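Local atomic coordinates of iron-regulated outer membrane protein (Neisseria meningitidis, PDB entry 4B7O), a protein that probably takes up iron, possibly as siderophore complexes, across the outer membrane as a TonB-dependent transporter. Residues 367-370 and 376-379; 381-386 and 463-468; 129-134 and 345-350. All coordinates share one frame; numbering follows the deposited sequence.

In the fold
Contacts 1 and 2 belong to the transmembrane beta-barrel and share strand 376-391; contact 3 joins the plug region to a loop of that barrel. Along the chain, 129-134 and 345-350 come first, then 367-370 with 376-379, then 381-386 with 463-468. The centres of contacts 1 and 2 lie about 15 Å apart, and they touch through Phe368 and Gly381. Contact 3 sits about 31 Å from contact 2 and about 44 Å from contact 1, centre to centre, on the other side of the chain's centre from contact 1. Contact 1 pairs neighbouring strands of the wall, whereas contact 2, through Ala156 and Ile160, and contact 3 are places where the barrel meets the plug it encloses.

Contact 1 of 3, residues 367-370 and 376-379; sequences NFDS and TLLK
Asp369 (chi1 -62°) and Lys379 (chi1 -71°) both hold CG anti to the carbonyl carbon, which stands the two side chains side by side on one face of a beta hairpin, pointing the same way. The lysine chain then bends at its third and fourth torsions and brings its amine back to the carboxylate, where NZ of Lys379 lies 3.2 Å from OD1 of Asp369 in a salt bridge. The amine meets the syn side of that oxygen, 24° out of the carboxylate plane. Leu377 adds an apolar contact, its CD1 3.9 Å from CB of Asp369. Beneath these groups the backbones of strands 355-373 and 376-391 run antiparallel. Asp369 and Lys379 form a non-hydrogen-bonded pair, while Ser370 and Leu378 form the adjoining hydrogen-bonded pair: Ser370 N to Leu378 O at 3.0 Å, and Leu378 N to Ser370 O at 2.8 Å. CA-H...O contacts also run from Lys379 CA to Phe368 O, 3.2 Å, and from Asp369 CA to Leu378 O, 3.3 Å. On the face of Ser370 and Leu378, the serine hydroxyl OG is hydrogen-bonded to the OH of Tyr380, whose ring lies nearly parallel to that of Phe368. The short connection between the two strands is of the kind that links barrel strands at the periplasmic rim in this family. Lys325 and Glu450 of the flanking strands also touch the ion pair, whose two charges should partly offset one another on the partly exposed wall.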
loop_
_atom_site.group_PDB
_atom_site.type_symbol
_atom_site.label_atom_id
_atom_site.label_comp_id
_atom_site.label_asym_id
_atom_site.label_seq_id
_atom_site.Cartn_x
_atom_site.Cartn_y
_atom_site.Cartn_z
ATOM N N ASN A 367 7.883 10.480 18.359
ATOM C CA ASN A 367 6.647 10.261 19.086
ATOM C C ASN A 367 6.943 10.082 20.571
ATOM O O ASN A 367 7.634 9.140 20.948
ATOM C CB ASN A 367 5.931 9.046 18.481
ATOM C CG ASN A 367 5.829 9.140 16.938
ATOM O OD1 ASN A 367 4.941 9.829 16.375
ATOM N ND2 ASN A 367 6.768 8.474 16.240
ATOM N N PHE A 368 6.443 11.014 21.396
ATOM C CA PHE A 368 6.555 10.949 22.868
ATOM C C PHE A 368 5.274 10.542 23.617
ATOM O O PHE A 368 4.165 11.009 23.280
ATOM C CB PHE A 368 6.901 12.323 23.415
ATOM C CG PHE A 368 8.141 12.913 22.854
ATOM C CD1 PHE A 368 9.383 12.664 23.463
ATOM C CD2 PHE A 368 8.082 13.764 21.734
ATOM C CE1 PHE A 368 10.543 13.254 22.963
ATOM C CE2 PHE A 368 9.246 14.353 21.221
ATOM C CZ PHE A 368 10.474 14.098 21.849
ATOM N N ASP A 369 5.475 9.736 24.667
ATOM C CA ASP A 369 4.471 9.401 25.690
ATOM C C ASP A 369 4.854 9.794 27.122
ATOM O O ASP A 369 5.817 9.250 27.694
ATOM C CB ASP A 369 4.260 7.904 25.732
ATOM C CG ASP A 369 3.743 7.357 24.438
ATOM O OD1 ASP A 369 3.153 8.130 23.656
ATOM O OD2 ASP A 369 3.909 6.135 24.216
ATOM N N SER A 370 4.066 10.694 27.706
ATOM C CA SER A 370 4.109 10.952 29.165
ATOM C C SER A 370 2.766 10.582 29.876
ATOM O O SER A 370 1.662 11.065 29.513
ATOM C CB SER A 370 4.475 12.401 29.499
ATOM O OG SER A 370 4.804 13.140 28.354
ATOM N N THR A 376 -4.016 7.394 32.417
ATOM C CA THR A 376 -4.171 8.422 31.403
ATOM C C THR A 376 -2.787 8.744 30.781
ATOM O O THR A 376 -1.845 9.144 31.481
ATOM C CB THR A 376 -4.992 9.629 31.929
ATOM O OG1 THR A 376 -4.528 10.845 31.369
ATOM C CG2 THR A 376 -4.937 9.724 33.407
ATOM N N LEU A 377 -2.659 8.505 29.475
ATOM C CA LEU A 377 -1.395 8.672 28.759
ATOM C C LEU A 377 -1.582 9.879 27.879
ATOM O O LEU A 377 -2.689 10.116 27.378
ATOM C CB LEU A 377 -1.095 7.422 27.919
ATOM C CG LEU A 377 0.272 7.296 27.222
ATOM C CD1 LEU A 377 1.426 7.135 28.233
ATOM C CD2 LEU A 377 0.293 6.136 26.231
ATOM N N LEU A 378 -0.528 10.670 27.734
ATOM C CA LEU A 378 -0.545 11.822 26.851
ATOM C C LEU A 378 0.471 11.525 25.740
ATOM O O LEU A 378 1.600 11.074 26.029
ATOM C CB LEU A 378 -0.079 13.053 27.626
ATOM C CG LEU A 378 -0.236 14.425 26.949
ATOM C CD1 LEU A 378 -1.574 14.622 26.237
ATOM C CD2 LEU A 378 -0.054 15.553 27.961
ATOM N N LYS A 379 0.089 11.722 24.486
ATOM C CA LYS A 379 1.048 11.481 23.383
ATOM C C LYS A 379 1.236 12.753 22.629
ATOM O O LYS A 379 0.260 13.490 22.395
ATOM C CB LYS A 379 0.542 10.447 22.377
ATOM C CG LYS A 379 0.489 9.000 22.838
ATOM C CD LYS A 379 -0.428 8.228 21.900
ATOM C CE LYS A 379 0.286 7.225 21.010
ATOM N NZ LYS A 379 1.118 6.337 21.870
#

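Contact 2 of 3, residues 381-386 and 463-468; sequences GINYRH and GLRYDR
Arg465 reaches Asn383 end-on, and both its terminal nitrogens donate hydrogen bonds to one amide oxygen. NH2 of Arg465 lies 2.7 Å from OD1 of Asn383, and NH1 of Arg465 lies 2.9 Å from the same OD1; both bonds are moderately bent, 149° for NH2 and 138° for NH1. The oxygen sits almost exactly in the guanidinium plane, at its edge. The amide and guanidinium planes are turned only 27° apart, although the two side chains cross at about a right angle. Relative to the amide, NH1 approaches in the carbonyl plane while NH2 is tilted from it. The bend at the third torsion of Arg465 turns its tip toward the asparagine. In the next shell, Asp467 takes the adjoining NE/NH2 edge: NE of Arg465 makes a salt bridge to OD1 of Asp467 at 2.8 Å, on the syn side of OD1 but tilted out of the carboxylate plane, and a weak bond of 3.4 Å runs from NH2 of Arg465 to OD2 of Asp467. Gripped by an amide and a carboxylate, the guanidinium is probably held in one rotation and its charge partly balanced. ND2 of Asn383 donates to OD1 of Asn365, consistent with the amide being turned so that its OD1 faces the arginine. NH1 of Arg465 also donates to the carbonyl oxygen of Ala156 in the plug region, and Ile160 packs on Asn383, so this inward-facing polar site joins barrel wall to plug. Strand 441-455 runs between strands 376-391 and 458-472, pairing with both, and the side-chain bridge spans it, with Arg465 touching Tyr448.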
loop_
_atom_site.group_PDB
_atom_site.type_symbol
_atom_site.label_atom_id
_atom_site.label_comp_id
_atom_site.label_asym_id
_atom_site.label_seq_id
_atom_site.Cartn_x
_atom_site.Cartn_y
_atom_site.Cartn_z
ATOM N N GLY A 381 4.075 14.468 19.410
ATOM C CA GLY A 381 5.226 14.299 18.600
ATOM C C GLY A 381 5.206 15.137 17.373
ATOM O O GLY A 381 4.341 16.017 17.205
ATOM N N ILE A 382 6.137 14.815 16.495
ATOM C CA ILE A 382 6.499 15.669 15.332
ATOM C C ILE A 382 6.732 14.796 14.110
ATOM O O ILE A 382 7.363 13.762 14.213
ATOM C CB ILE A 382 7.852 16.372 15.622
ATOM C CG1 ILE A 382 7.703 17.328 16.790
ATOM C CG2 ILE A 382 8.312 17.205 14.437
ATOM C CD1 ILE A 382 6.872 18.533 16.375
ATOM N N ASN A 383 6.224 15.235 12.964
ATOM C CA ASN A 383 6.349 14.530 11.714
ATOM C C ASN A 383 6.982 15.470 10.715
ATOM O O ASN A 383 6.471 16.584 10.522
ATOM C CB ASN A 383 4.964 14.183 11.182
ATOM C CG ASN A 383 4.137 13.366 12.156
ATOM O OD1 ASN A 383 3.012 13.760 12.473
ATOM N ND2 ASN A 383 4.686 12.227 12.635
ATOM N N TYR A 384 8.088 15.028 10.101
ATOM C CA TYR A 384 8.686 15.746 8.972
ATOM C C TYR A 384 8.845 14.876 7.720
ATOM O O TYR A 384 9.474 13.819 7.752
ATOM C CB TYR A 384 10.087 16.244 9.389
ATOM C CG TYR A 384 10.799 16.975 8.282
ATOM C CD1 TYR A 384 10.441 18.286 7.974
ATOM C CD2 TYR A 384 11.791 16.344 7.500
ATOM C CE1 TYR A 384 11.049 18.976 6.957
ATOM C CE2 TYR A 384 12.433 17.030 6.476
ATOM C CZ TYR A 384 12.041 18.354 6.224
ATOM O OH TYR A 384 12.586 19.104 5.235
ATOM N N ARG A 385 8.356 15.311 6.589
ATOM C CA ARG A 385 8.666 14.551 5.381
ATOM C C ARG A 385 9.092 15.465 4.269
ATOM O O ARG A 385 8.366 16.384 3.983
ATOM C CB ARG A 385 7.446 13.780 4.877
ATOM C CG ARG A 385 7.851 12.765 3.839
ATOM C CD ARG A 385 6.729 11.868 3.406
ATOM N NE ARG A 385 5.621 12.631 2.932
ATOM C CZ ARG A 385 4.384 12.168 2.831
ATOM N NH1 ARG A 385 4.085 10.902 3.163
ATOM N NH2 ARG A 385 3.475 12.986 2.376
ATOM N N HIS A 386 10.229 15.184 3.629
ATOM C CA HIS A 386 10.659 15.900 2.407
ATOM C C HIS A 386 10.713 14.994 1.216
ATOM O O HIS A 386 11.402 13.929 1.228
ATOM C CB HIS A 386 12.045 16.569 2.619
ATOM C CG HIS A 386 12.441 17.522 1.508
ATOM N ND1 HIS A 386 13.094 17.108 0.393
ATOM C CD2 HIS A 386 12.217 18.892 1.348
ATOM C CE1 HIS A 386 13.279 18.160 -0.422
ATOM N NE2 HIS A 386 12.733 19.247 0.158
ATOM N N GLY A 463 -7.558 13.983 20.384
ATOM C CA GLY A 463 -6.268 14.454 19.942
ATOM C C GLY A 463 -6.345 15.536 18.941
ATOM O O GLY A 463 -7.409 15.749 18.333
ATOM N N LEU A 464 -5.220 16.205 18.727
ATOM C CA LEU A 464 -5.218 17.306 17.751
ATOM C C LEU A 464 -3.919 17.233 16.962
ATOM O O LEU A 464 -2.881 16.898 17.536
ATOM C CB LEU A 464 -5.299 18.651 18.488
ATOM C CG LEU A 464 -5.549 19.968 17.752
ATOM C CD1 LEU A 464 -6.724 19.875 16.762
ATOM C CD2 LEU A 464 -5.814 21.077 18.779
ATOM N N ARG A 465 -3.992 17.548 15.665
ATOM C CA ARG A 465 -2.816 17.638 14.817
ATOM C C ARG A 465 -2.765 18.962 14.150
ATOM O O ARG A 465 -3.779 19.464 13.681
ATOM C CB ARG A 465 -2.852 16.641 13.649
ATOM C CG ARG A 465 -2.517 15.259 14.039
ATOM C CD ARG A 465 -2.546 14.385 12.779
ATOM N NE ARG A 465 -1.425 14.715 11.887
ATOM C CZ ARG A 465 -0.170 14.356 12.118
ATOM N NH1 ARG A 465 0.166 13.602 13.187
ATOM N NH2 ARG A 465 0.756 14.752 11.258
ATOM N N TYR A 466 -1.542 19.451 14.004
ATOM C CA TYR A 466 -1.258 20.585 13.184
ATOM C C TYR A 466 -0.501 20.078 11.953
ATOM O O TYR A 466 0.580 19.555 12.086
ATOM C CB TYR A 466 -0.404 21.570 14.004
ATOM C CG TYR A 466 -0.146 22.788 13.210
ATOM C CD1 TYR A 466 -1.216 23.553 12.746
ATOM C CD2 TYR A 466 1.149 23.125 12.810
ATOM C CE1 TYR A 466 -1.012 24.650 11.953
ATOM C CE2 TYR A 466 1.370 24.235 12.001
ATOM C CZ TYR A 466 0.285 24.987 11.581
ATOM O OH TYR A 466 0.474 26.091 10.794
ATOM N N ASP A 467 -1.080 20.198 10.767
ATOM C CA ASP A 467 -0.484 19.649 9.551
ATOM C C ASP A 467 -0.161 20.800 8.631
ATOM O O ASP A 467 -1.070 21.566 8.284
ATOM C CB ASP A 467 -1.470 18.731 8.819
ATOM C CG ASP A 467 -1.422 17.267 9.309
ATOM O OD1 ASP A 467 -2.165 16.920 10.267
ATOM O OD2 ASP A 467 -0.683 16.446 8.695
ATOM N N ARG A 468 1.122 20.952 8.267
ATOM C CA ARG A 468 1.569 22.040 7.382
ATOM C C ARG A 468 2.256 21.474 6.131
ATOM O O ARG A 468 3.191 20.654 6.241
ATOM C CB ARG A 468 2.536 22.963 8.136
ATOM C CG ARG A 468 3.013 24.145 7.305
ATOM C CD ARG A 468 3.182 25.439 8.102
ATOM N NE ARG A 468 3.679 26.518 7.223
ATOM C CZ ARG A 468 2.921 27.364 6.517
ATOM N NH1 ARG A 468 1.591 27.312 6.589
ATOM N NH2 ARG A 468 3.495 28.277 5.734
#

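Contact 3 of 3, residues 129-134 and 345-350; sequences QILYHQ and NGYAGN
Tyr347 lays the root of its side chain against Leu131, whose CD1 comes within 3.6 Å of CB of Tyr347 while CD2 touches the start of the ring; the two side chains cross at about a right angle. With CG anti to its carbonyl carbon (chi1 -64°), Tyr347 carries its ring across to Leu131 and His133. At the far end of the ring, NE2 of His133 donates to OH of Tyr347 at 2.9 Å, a weak hydrogen bond bent to 129°. The His133 and Tyr347 rings meet obliquely, with planes at 58°. Tyr132 comes across at about a right angle, its OH 3.6 Å from OH of Tyr347. CD2 of His133 lies 3.5 Å over one face of the Tyr132 ring, offset toward its rim. The contact is a plug-to-barrel junction: 129-134 belongs to a loop of the plug region, and 345-350 to the loop between strands 323-339 and 355-373, on the side that is extracellular in TonB-dependent transporters. Each side forms a type I turn, Leu131 to Gln134 and Gly346 to Gly349. An Asx motif shapes the second, with OD1 of Asn345 accepting from N of Ala348 at 2.9 Å. Further out, Arg523 makes a cation-pi contact with the Tyr347 ring, His520 binds the carbonyl oxygen of Tyr347, and ND1 of His133 has a weak bond to Glu284.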
loop_
_atom_site.group_PDB
_atom_site.type_symbol
_atom_site.label_atom_id
_atom_site.label_comp_id
_atom_site.label_asym_id
_atom_site.label_seq_id
_atom_site.Cartn_x
_atom_site.Cartn_y
_atom_site.Cartn_z
ATOM N N GLN A 129 4.190 9.356 -6.999
ATOM C CA GLN A 129 4.235 8.198 -7.843
ATOM C C GLN A 129 5.130 8.397 -9.083
ATOM O O GLN A 129 5.457 9.521 -9.449
ATOM C CB GLN A 129 2.825 7.886 -8.263
ATOM C CG GLN A 129 2.296 8.844 -9.291
ATOM C CD GLN A 129 0.910 8.485 -9.694
ATOM O OE1 GLN A 129 0.534 7.317 -9.695
ATOM N NE2 GLN A 129 0.118 9.484 -9.993
ATOM N N ILE A 130 5.505 7.286 -9.711
ATOM C CA ILE A 130 6.099 7.252 -11.052
ATOM C C ILE A 130 5.168 7.662 -12.238
ATOM O O ILE A 130 5.505 8.549 -12.973
ATOM C CB ILE A 130 6.772 5.879 -11.288
ATOM C CG1 ILE A 130 7.908 5.713 -10.265
ATOM C CG2 ILE A 130 7.329 5.777 -12.716
ATOM C CD1 ILE A 130 8.342 4.286 -10.121
ATOM N N LEU A 131 4.027 7.022 -12.453
ATOM C CA LEU A 131 3.134 7.389 -13.571
ATOM C C LEU A 131 1.783 6.767 -13.359
ATOM O O LEU A 131 1.668 5.689 -12.784
ATOM C CB LEU A 131 3.677 6.927 -14.921
ATOM C CG LEU A 131 3.063 7.268 -16.309
ATOM C CD1 LEU A 131 3.512 8.636 -16.785
ATOM C CD2 LEU A 131 3.451 6.216 -17.346
ATOM N N TYR A 132 0.746 7.418 -13.862
ATOM C CA TYR A 132 -0.593 7.075 -13.412
ATOM C C TYR A 132 -1.043 5.769 -14.048
ATOM O O TYR A 132 -2.068 5.185 -13.637
ATOM C CB TYR A 132 -1.609 8.248 -13.613
ATOM C CG TYR A 132 -1.924 8.509 -15.059
ATOM C CD1 TYR A 132 -1.063 9.302 -15.869
ATOM C CD2 TYR A 132 -3.037 7.916 -15.657
ATOM C CE1 TYR A 132 -1.340 9.510 -17.215
ATOM C CE2 TYR A 132 -3.329 8.127 -17.003
ATOM C CZ TYR A 132 -2.483 8.920 -17.772
ATOM O OH TYR A 132 -2.776 9.071 -19.106
ATOM N N HIS A 133 -0.278 5.312 -15.047
ATOM C CA HIS A 133 -0.562 4.058 -15.774
ATOM C C HIS A 133 -0.044 2.833 -15.069
ATOM O O HIS A 133 -0.015 1.747 -15.633
ATOM C CB HIS A 133 0.032 4.129 -17.179
ATOM C CG HIS A 133 -0.813 4.902 -18.148
ATOM N ND1 HIS A 133 -2.000 4.465 -18.563
ATOM C CD2 HIS A 133 -0.604 6.126 -18.778
ATOM C CE1 HIS A 133 -2.548 5.360 -19.419
ATOM N NE2 HIS A 133 -1.697 6.374 -19.552
ATOM N N GLN A 134 0.401 3.001 -13.839
ATOM C CA GLN A 134 0.884 1.915 -13.035
ATOM C C GLN A 134 0.611 2.218 -11.571
ATOM O O GLN A 134 0.403 3.390 -11.188
ATOM C CB GLN A 134 2.366 1.743 -13.268
ATOM C CG GLN A 134 3.255 2.841 -12.722
ATOM C CD GLN A 134 4.670 2.660 -13.256
ATOM O OE1 GLN A 134 4.880 2.643 -14.473
ATOM N NE2 GLN A 134 5.628 2.463 -12.375
ATOM N N ASN A 345 8.480 5.960 -25.541
ATOM C CA ASN A 345 7.696 6.271 -24.386
ATOM C C ASN A 345 7.482 7.781 -24.391
ATOM O O ASN A 345 8.381 8.501 -24.009
ATOM C CB ASN A 345 8.510 5.807 -23.155
ATOM C CG ASN A 345 7.713 5.829 -21.857
ATOM O OD1 ASN A 345 6.905 6.731 -21.626
ATOM N ND2 ASN A 345 7.974 4.858 -20.985
ATOM N N GLY A 346 6.329 8.281 -24.849
ATOM C CA GLY A 346 6.039 9.757 -24.827
ATOM C C GLY A 346 5.975 10.364 -23.416
ATOM O O GLY A 346 6.384 11.519 -23.198
ATOM N N TYR A 347 5.481 9.557 -22.449
ATOM C CA TYR A 347 5.343 9.948 -21.056
ATOM C C TYR A 347 6.708 10.277 -20.521
ATOM O O TYR A 347 6.871 11.302 -19.842
ATOM C CB TYR A 347 4.668 8.835 -20.198
ATOM C CG TYR A 347 3.236 8.563 -20.622
ATOM C CD1 TYR A 347 2.216 9.493 -20.358
ATOM C CD2 TYR A 347 2.898 7.400 -21.316
ATOM C CE1 TYR A 347 0.903 9.256 -20.753
ATOM C CE2 TYR A 347 1.589 7.161 -21.740
ATOM C CZ TYR A 347 0.600 8.094 -21.457
ATOM O OH TYR A 347 -0.707 7.863 -21.858
ATOM N N ALA A 348 7.686 9.425 -20.829
ATOM C CA ALA A 348 9.082 9.628 -20.388
ATOM C C ALA A 348 9.864 10.613 -21.247
ATOM O O ALA A 348 11.058 10.876 -20.979
ATOM C CB ALA A 348 9.826 8.296 -20.327
ATOM N N GLY A 349 9.192 11.151 -22.270
ATOM C CA GLY A 349 9.800 12.167 -23.112
ATOM C C GLY A 349 10.404 11.601 -24.385
ATOM O O GLY A 349 10.859 12.356 -25.232
ATOM N N ASN A 350 10.368 10.275 -24.541
ATOM C CA ASN A 350 10.999 9.622 -25.673
ATOM C C ASN A 350 12.490 9.872 -25.559
ATOM O O ASN A 350 13.164 10.100 -26.555
ATOM C CB ASN A 350 10.500 10.205 -27.020
ATOM C CG ASN A 350 8.994 10.189 -27.152
ATOM O OD1 ASN A 350 8.347 11.203 -26.920
ATOM N ND2 ASN A 350 8.426 9.050 -27.535
#